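Local atomic coordinates of uncharacterized protein (Vibrio parahaemolyticus, PDB entry 1ZBP), a protein that is of unknown function but belongs to the ImpE family and joins an N-terminal all-helical region to a region rich in antiparallel strands. Residues D83-G87 with L104-L109. Residues are numbered along the deposited sequence; the frame is centred on the assembly and turned at random.
Sequences DFAQG and LVSFNL
Asn108 reaches from helix 98-113 to the ring and backbone of Phe84, at the end of helix 65-84. Its ND2 lies 3.3 Å from Phe84 CE1 and also near Phe84 O, but the angle to that carbonyl is too poor for a hydrogen bond. Amide and ring planes stand 79° apart. Asn108 CB meets the next carbonyl, Ala85 O, at 3.3 Å. With CG anti to its own carbonyl carbon (chi1 -73°), the amide runs beside the carbonyls of Phe84 and Ala85. The far end of the Phe84 ring also meets the same helix, CE2 touching Val105 CG1 at 3.9 Å and CZ approaching Leu104 CB at 4.4 Å. Asn108, Val105 and Leu104 thus receive the ring along one flank of the helix, within about one turn, and the contact joins the C-terminal end of one helix to the side of another. No hydrogen bond crosses it. At the solvent-exposed margin, Leu109 CG packs 3.5 Å from Gln86 O. Phe84 ends its helix and Ala85 is the first residue to depart from helical geometry, while Gly87 N still bonds back to Asp83 O at 3.0 Å, closing the last turn. Leu104 also touches Ile126 of helix 116-129, and Phe84 touches Thr90 in a loop.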
loop_
_atom_site.group_PDB
_atom_site.type_symbol
_atom_site.label_atom_id
_atom_site.label_comp_id
_atom_site.label_asym_id
_atom_site.label_seq_id
_atom_site.Cartn_x
_atom_site.Cartn_y
_atom_site.Cartn_z
ATOM N N ASP A 83 2.793 11.161 -2.646
ATOM C CA ASP A 83 2.507 12.425 -3.305
ATOM C C ASP A 83 1.078 12.474 -3.821
ATOM O O ASP A 83 0.420 13.515 -3.756
ATOM C CB ASP A 83 3.500 12.685 -4.441
ATOM C CG ASP A 83 4.912 12.901 -3.931
ATOM O OD1 ASP A 83 5.057 13.540 -2.869
ATOM O OD2 ASP A 83 5.870 12.450 -4.591
ATOM N N PHE A 84 0.586 11.348 -4.322
ATOM C CA PHE A 84 -0.774 11.309 -4.821
ATOM C C PHE A 84 -1.769 11.745 -3.747
ATOM O O PHE A 84 -2.876 12.190 -4.053
ATOM C CB PHE A 84 -1.116 9.907 -5.324
ATOM C CG PHE A 84 -2.550 9.743 -5.703
ATOM C CD1 PHE A 84 -3.462 9.220 -4.796
ATOM C CD2 PHE A 84 -3.002 10.166 -6.946
ATOM C CE1 PHE A 84 -4.803 9.121 -5.121
ATOM C CE2 PHE A 84 -4.342 10.071 -7.283
ATOM C CZ PHE A 84 -5.249 9.549 -6.371
ATOM N N ALA A 85 -1.373 11.630 -2.485
ATOM C CA ALA A 85 -2.242 12.031 -1.382
ATOM C C ALA A 85 -2.574 13.530 -1.473
ATOM O O ALA A 85 -3.190 14.089 -0.567
ATOM C CB ALA A 85 -1.567 11.712 -0.041
ATOM N N GLN A 86 -2.156 14.156 -2.577
ATOM C CA GLN A 86 -2.397 15.567 -2.866
ATOM C C GLN A 86 -2.397 15.836 -4.384
ATOM O O GLN A 86 -3.426 16.207 -4.951
ATOM C CB GLN A 86 -1.350 16.450 -2.179
ATOM C CG GLN A 86 -1.440 16.456 -0.647
ATOM C CD GLN A 86 -0.354 15.618 0.024
ATOM O OE1 GLN A 86 0.045 14.578 -0.498
ATOM N NE2 GLN A 86 0.110 16.060 1.198
ATOM N N GLY A 87 -1.255 15.636 -5.043
ATOM C CA GLY A 87 -1.163 15.873 -6.480
ATOM C C GLY A 87 -1.222 14.628 -7.354
ATOM O O GLY A 87 -1.090 13.512 -6.863
ATOM N N LEU A 104 -11.141 11.473 -7.847
ATOM C CA LEU A 104 -10.161 10.909 -6.904
ATOM C C LEU A 104 -9.040 11.889 -6.536
ATOM O O LEU A 104 -8.659 11.995 -5.364
ATOM C CB LEU A 104 -9.542 9.616 -7.461
ATOM C CG LEU A 104 -10.225 8.274 -7.156
ATOM C CD1 LEU A 104 -10.283 8.045 -5.645
ATOM C CD2 LEU A 104 -11.622 8.254 -7.736
ATOM N N VAL A 105 -8.506 12.591 -7.535
ATOM C CA VAL A 105 -7.449 13.565 -7.293
ATOM C C VAL A 105 -8.005 14.798 -6.558
ATOM O O VAL A 105 -7.359 15.318 -5.652
ATOM C CB VAL A 105 -6.769 14.003 -8.618
ATOM C CG1 VAL A 105 -6.173 12.793 -9.332
ATOM C CG2 VAL A 105 -7.767 14.691 -9.513
ATOM N N SER A 106 -9.207 15.245 -6.931
ATOM C CA SER A 106 -9.835 16.402 -6.284
ATOM C C SER A 106 -10.158 16.095 -4.823
ATOM O O SER A 106 -10.207 17.009 -3.986
ATOM C CB SER A 106 -11.124 16.819 -7.014
ATOM O OG SER A 106 -10.859 17.456 -8.263
ATOM N N PHE A 107 -10.382 14.809 -4.523
ATOM C CA PHE A 107 -10.677 14.356 -3.159
ATOM C C PHE A 107 -9.471 14.689 -2.280
ATOM O O PHE A 107 -9.623 15.270 -1.202
ATOM C CB PHE A 107 -10.951 12.841 -3.138
ATOM C CG PHE A 107 -11.202 12.270 -1.756
ATOM C CD1 PHE A 107 -10.154 12.082 -0.854
ATOM C CD2 PHE A 107 -12.490 11.922 -1.354
ATOM C CE1 PHE A 107 -10.381 11.557 0.428
ATOM C CE2 PHE A 107 -12.725 11.400 -0.078
ATOM C CZ PHE A 107 -11.668 11.218 0.816
ATOM N N ASN A 108 -8.270 14.342 -2.742
ATOM C CA ASN A 108 -7.060 14.638 -1.973
ATOM C C ASN A 108 -6.750 16.129 -1.979
ATOM O O ASN A 108 -6.301 16.676 -0.973
ATOM C CB ASN A 108 -5.867 13.853 -2.515
ATOM C CG ASN A 108 -5.947 12.378 -2.181
ATOM O OD1 ASN A 108 -5.984 11.995 -1.008
ATOM N ND2 ASN A 108 -5.969 11.542 -3.209
ATOM N N LEU A 109 -6.987 16.782 -3.114
ATOM C CA LEU A 109 -6.740 18.220 -3.226
ATOM C C LEU A 109 -7.589 18.976 -2.209
ATOM O O LEU A 109 -7.175 20.014 -1.704
ATOM C CB LEU A 109 -7.051 18.711 -4.645
ATOM C CG LEU A 109 -5.909 18.517 -5.642
ATOM C CD1 LEU A 109 -6.360 18.835 -7.061
ATOM C CD2 LEU A 109 -4.753 19.419 -5.225
#